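Polyhedrin (Orgyia pseudotsugata cypovirus 5, PDB 5A8U) forms the crystalline matrix of viral occlusion bodies, the polyhedra that protect virus particles outside the host until insect larvae ingest them. Local coordinates at residues Gln8-Gln11 with Gln12-His15; Glu82-Glu85 with His86-Leu90. One frame throughout, in Å; residues are numbered along the deposited sequence.

Interaction 1: residues Gln8-Gln11 with Gln12-His15; sequences QYLQ and QKAH
Gln8-Gln11 and Gln12-His15 are consecutive turns of the N-terminal alpha-helix 6-21, and the contact between them is a run of four i to i+4 backbone hydrogen bonds. The helix projects from the body of the subunit; the centre of this contact lies about 35 Å from the chain centre. No other subunit of the trimeric assembly touches it, but every residue here meets a crystal neighbour, which suits a protein that functions as a crystal.

Gln12 N binds Gln8 O at 3.0 Å. Lys13 N donates to Tyr9 O at 2.9 Å. Ala14 N reaches Leu10 O at 2.7 Å, the shortest of the four. His15 N closes the set on Gln11 O.

Side chains add little between the turns. In Gln11, Gln12, Lys13 and His15 alike, CG lies anti to the backbone N and beside the carbonyl carbon. For Lys13 this torsion (chi1 179°), with a chain extended until its last torsion, lets the aliphatic part run alongside Leu10. Its CD lies 4.3 Å from Leu10 CD1, a loose approach on the helix surface. Gln12 instead bends at chi2 (72°), and its NE2 bonds to Asn16 OD1, one turn further on. The CB of Ala14 packs against the preceding turn, 3.4 Å from Leu10 O.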
loop_
_atom_site.group_PDB
_atom_site.type_symbol
_atom_site.label_atom_id
_atom_site.label_comp_id
_atom_site.label_asym_id
_atom_site.label_seq_id
_atom_site.Cartn_x
_atom_site.Cartn_y
_atom_site.Cartn_z
ATOM N N GLN A 8 37.493 -13.981 -26.841
ATOM C CA GLN A 8 36.386 -13.037 -26.979
ATOM C C GLN A 8 35.065 -13.792 -27.056
ATOM O O GLN A 8 34.061 -13.387 -26.466
ATOM C CB GLN A 8 36.565 -12.163 -28.224
ATOM C CG GLN A 8 35.394 -11.213 -28.476
ATOM C CD GLN A 8 35.690 -10.223 -29.568
ATOM O OE1 GLN A 8 36.362 -10.557 -30.547
ATOM N NE2 GLN A 8 35.225 -8.979 -29.392
ATOM N N TYR A 9 35.065 -14.890 -27.800
ATOM C CA TYR A 9 33.883 -15.744 -27.905
ATOM C C TYR A 9 33.470 -16.263 -26.528
ATOM O O TYR A 9 32.306 -16.163 -26.168
ATOM C CB TYR A 9 34.158 -16.907 -28.849
ATOM C CG TYR A 9 33.048 -17.940 -28.912
ATOM C CD1 TYR A 9 31.804 -17.625 -29.441
ATOM C CD2 TYR A 9 33.253 -19.233 -28.443
ATOM C CE1 TYR A 9 30.789 -18.572 -29.503
ATOM C CE2 TYR A 9 32.251 -20.184 -28.500
ATOM C CZ TYR A 9 31.022 -19.850 -29.033
ATOM O OH TYR A 9 30.020 -20.801 -29.090
ATOM N N LEU A 10 34.426 -16.807 -25.767
ATOM C CA LEU A 10 34.107 -17.396 -24.455
ATOM C C LEU A 10 33.572 -16.348 -23.497
ATOM O O LEU A 10 32.634 -16.604 -22.735
ATOM C CB LEU A 10 35.317 -18.114 -23.833
ATOM C CG LEU A 10 34.993 -18.805 -22.492
ATOM C CD1 LEU A 10 33.861 -19.821 -22.665
ATOM C CD2 LEU A 10 36.230 -19.471 -21.873
ATOM N N GLN A 11 34.170 -15.165 -23.545
ATOM C CA GLN A 11 33.782 -14.079 -22.665
ATOM C C GLN A 11 32.349 -13.677 -22.972
ATOM O O GLN A 11 31.547 -13.494 -22.059
ATOM C CB GLN A 11 34.723 -12.904 -22.860
ATOM C CG GLN A 11 34.466 -11.705 -21.981
ATOM C CD GLN A 11 35.627 -10.761 -22.068
ATOM O OE1 GLN A 11 36.739 -11.102 -21.665
ATOM N NE2 GLN A 11 35.405 -9.593 -22.653
ATOM N N GLN A 12 32.018 -13.558 -24.255
ATOM C CA GLN A 12 30.636 -13.272 -24.628
ATOM C C GLN A 12 29.688 -14.387 -24.165
ATOM O O GLN A 12 28.625 -14.104 -23.641
ATOM C CB GLN A 12 30.490 -13.043 -26.138
ATOM C CG GLN A 12 29.057 -12.721 -26.557
ATOM C CD GLN A 12 28.610 -11.333 -26.136
ATOM O OE1 GLN A 12 29.198 -10.323 -26.546
ATOM N NE2 GLN A 12 27.552 -11.269 -25.317
ATOM N N LYS A 13 30.082 -15.644 -24.366
ATOM C CA LYS A 13 29.315 -16.783 -23.854
ATOM C C LYS A 13 29.121 -16.762 -22.325
ATOM O O LYS A 13 28.028 -17.057 -21.834
ATOM C CB LYS A 13 29.971 -18.099 -24.287
ATOM C CG LYS A 13 29.256 -19.353 -23.789
ATOM C CD LYS A 13 29.982 -20.620 -24.252
ATOM C CE LYS A 13 29.281 -21.892 -23.772
ATOM N NZ LYS A 13 29.364 -22.050 -22.291
ATOM N N ALA A 14 30.178 -16.426 -21.581
ATOM C CA ALA A 14 30.101 -16.307 -20.122
ATOM C C ALA A 14 29.169 -15.171 -19.705
ATOM O O ALA A 14 28.431 -15.282 -18.723
ATOM C CB ALA A 14 31.490 -16.108 -19.524
ATOM N N HIS A 15 29.210 -14.078 -20.460
ATOM C CA HIS A 15 28.291 -12.964 -20.252
ATOM C C HIS A 15 26.849 -13.381 -20.504
ATOM O O HIS A 15 25.957 -13.070 -19.701
ATOM C CB HIS A 15 28.650 -11.787 -21.169
ATOM C CG HIS A 15 27.707 -10.634 -21.041
ATOM N ND1 HIS A 15 27.949 -9.563 -20.210
ATOM C CD2 HIS A 15 26.505 -10.395 -21.624
ATOM C CE1 HIS A 15 26.941 -8.712 -20.287
ATOM N NE2 HIS A 15 26.048 -9.195 -21.134
#

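Interaction 2: residues Glu82-Glu85 with His86-Leu90; sequences EGVE and HQHGL
Val84 and His88 meet one turn apart at the start of the short alpha-helix 84-91, with Gly83 as its N-cap residue. Val84 CG2 sits over a face of the His88 imidazole in a CH-pi contact, 3.8 Å from the ring centroid. Val84 O lies over a face of the same ring, near its rim, while accepting His88 N at 2.8 Å. Gln87 N bonds to Gly83 O, and Gly89 N to Glu85 O.

Gln87 also folds back on the cap. With CG beside the backbone N (chi1 -51°) and the chain bent at chi2 (-55°), its CG comes close to Gly83 O. Its NE2 donates to Glu82 O at 3.1 Å. This hydrogen bond is bent at the hydrogen (140°), and NE2 also stands well above the carbonyl plane of Glu82. His86 CB lies 3.6 Å from Glu82 CA, and its ring comes obliquely against the same atom. A water ties the first turn together: it accepts from Gly83 N at 2.9 Å and His86 N at 3.1 Å, and donates weakly to Glu85 OE1.

Further out, His88 stacks on Tyr227 of a second subunit, so the start of this helix lies against that subunit. Glu82 OE1 and OE2 take the backbone N of Gly105 and Ala104. The His86 ring is held by Ser99 OG at ND1 and by Asp106 OD2 at NE2.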
loop_
_atom_site.group_PDB
_atom_site.type_symbol
_atom_site.label_atom_id
_atom_site.label_comp_id
_atom_site.label_asym_id
_atom_site.label_seq_id
_atom_site.Cartn_x
_atom_site.Cartn_y
_atom_site.Cartn_z
ATOM N N GLU A 82 -19.167 8.652 -15.399
ATOM C CA GLU A 82 -18.383 7.506 -14.988
ATOM C C GLU A 82 -17.781 7.795 -13.614
ATOM O O GLU A 82 -16.722 7.285 -13.258
ATOM C CB GLU A 82 -17.302 7.201 -16.033
ATOM C CG GLU A 82 -17.876 7.097 -17.459
ATOM C CD GLU A 82 -16.902 6.460 -18.468
ATOM O OE1 GLU A 82 -15.936 5.779 -18.039
ATOM O OE2 GLU A 82 -17.124 6.617 -19.691
ATOM N N GLY A 83 -18.485 8.621 -12.847
ATOM C CA GLY A 83 -18.020 8.984 -11.524
ATOM C C GLY A 83 -18.697 8.160 -10.449
ATOM O O GLY A 83 -19.013 6.995 -10.666
ATOM N N VAL A 84 -18.925 8.767 -9.292
ATOM C CA VAL A 84 -19.419 8.030 -8.135
ATOM C C VAL A 84 -20.761 7.352 -8.394
ATOM O O VAL A 84 -20.964 6.198 -7.995
ATOM C CB VAL A 84 -19.501 8.925 -6.877
ATOM C CG1 VAL A 84 -20.496 10.069 -7.091
ATOM C CG2 VAL A 84 -19.865 8.079 -5.650
ATOM N N GLU A 85 -21.672 8.043 -9.076
ATOM C CA GLU A 85 -22.991 7.477 -9.350
ATOM C C GLU A 85 -22.867 6.209 -10.192
ATOM O O GLU A 85 -23.520 5.203 -9.928
ATOM C CB GLU A 85 -23.882 8.497 -10.054
ATOM C CG GLU A 85 -23.804 9.905 -9.439
ATOM C CD GLU A 85 -22.954 10.874 -10.275
ATOM O OE1 GLU A 85 -21.701 10.725 -10.327
ATOM O OE2 GLU A 85 -23.553 11.791 -10.882
ATOM N N HIS A 86 -22.027 6.278 -11.216
ATOM C CA HIS A 86 -21.698 5.119 -12.029
ATOM C C HIS A 86 -21.122 3.969 -11.176
ATOM O O HIS A 86 -21.558 2.817 -11.295
ATOM C CB HIS A 86 -20.731 5.549 -13.161
ATOM C CG HIS A 86 -20.319 4.434 -14.073
ATOM N ND1 HIS A 86 -21.112 3.982 -15.105
ATOM C CD2 HIS A 86 -19.190 3.685 -14.114
ATOM C CE1 HIS A 86 -20.494 3.000 -15.738
ATOM N NE2 HIS A 86 -19.328 2.795 -15.152
ATOM N N GLN A 87 -20.159 4.280 -10.307
ATOM C CA GLN A 87 -19.527 3.257 -9.474
ATOM C C GLN A 87 -20.566 2.590 -8.563
ATOM O O GLN A 87 -20.578 1.365 -8.398
ATOM C CB GLN A 87 -18.380 3.857 -8.648
ATOM C CG GLN A 87 -17.384 4.667 -9.473
ATOM C CD GLN A 87 -16.803 3.884 -10.642
ATOM O OE1 GLN A 87 -16.567 2.673 -10.545
ATOM N NE2 GLN A 87 -16.575 4.571 -11.761
ATOM N N HIS A 88 -21.470 3.396 -8.014
ATOM C CA HIS A 88 -22.566 2.857 -7.208
ATOM C C HIS A 88 -23.452 1.863 -7.967
ATOM O O HIS A 88 -23.890 0.875 -7.389
ATOM C CB HIS A 88 -23.414 3.971 -6.603
ATOM C CG HIS A 88 -22.734 4.706 -5.488
ATOM N ND1 HIS A 88 -21.501 4.344 -4.992
ATOM C CD2 HIS A 88 -23.113 5.803 -4.793
ATOM C CE1 HIS A 88 -21.152 5.185 -4.028
ATOM N NE2 HIS A 88 -22.119 6.071 -3.882
ATOM N N GLY A 89 -23.683 2.121 -9.255
ATOM C CA GLY A 89 -24.475 1.241 -10.103
ATOM C C GLY A 89 -23.729 -0.039 -10.438
ATOM O O GLY A 89 -24.339 -1.033 -10.808
ATOM N N LEU A 90 -22.402 -0.028 -10.313
ATOM C CA LEU A 90 -21.640 -1.265 -10.475
ATOM C C LEU A 90 -21.592 -2.084 -9.190
ATOM O O LEU A 90 -21.684 -3.311 -9.218
ATOM C CB LEU A 90 -20.213 -0.964 -10.920
ATOM C CG LEU A 90 -20.098 -0.233 -12.259
ATOM C CD1 LEU A 90 -18.640 -0.149 -12.636
ATOM C CD2 LEU A 90 -20.886 -0.980 -13.350
HETATM O O HOH W 1 -21.388 8.964 -12.661
#

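Both contacts are local, but they use different helices on opposite sides of the chain's centre. Interaction 1 joins two turns within a helix, interaction 2 the N-cap and first turns of another. Their centres are about 58 Å apart and they do not touch. Interaction 1 lies wholly at the surface, within the projecting helix 6-21; backbone bonds carry it and its residues all touch crystal neighbours. Interaction 2 is partly buried at the beginning of helix 84-91. There side chains do more of the work, through an amide-to-carbonyl hydrogen bond and a CH-pi contact; a water adds a bridge. It joins the 99-106 region and a second subunit, whereas residues 8-15 contact no other chain of the assembly.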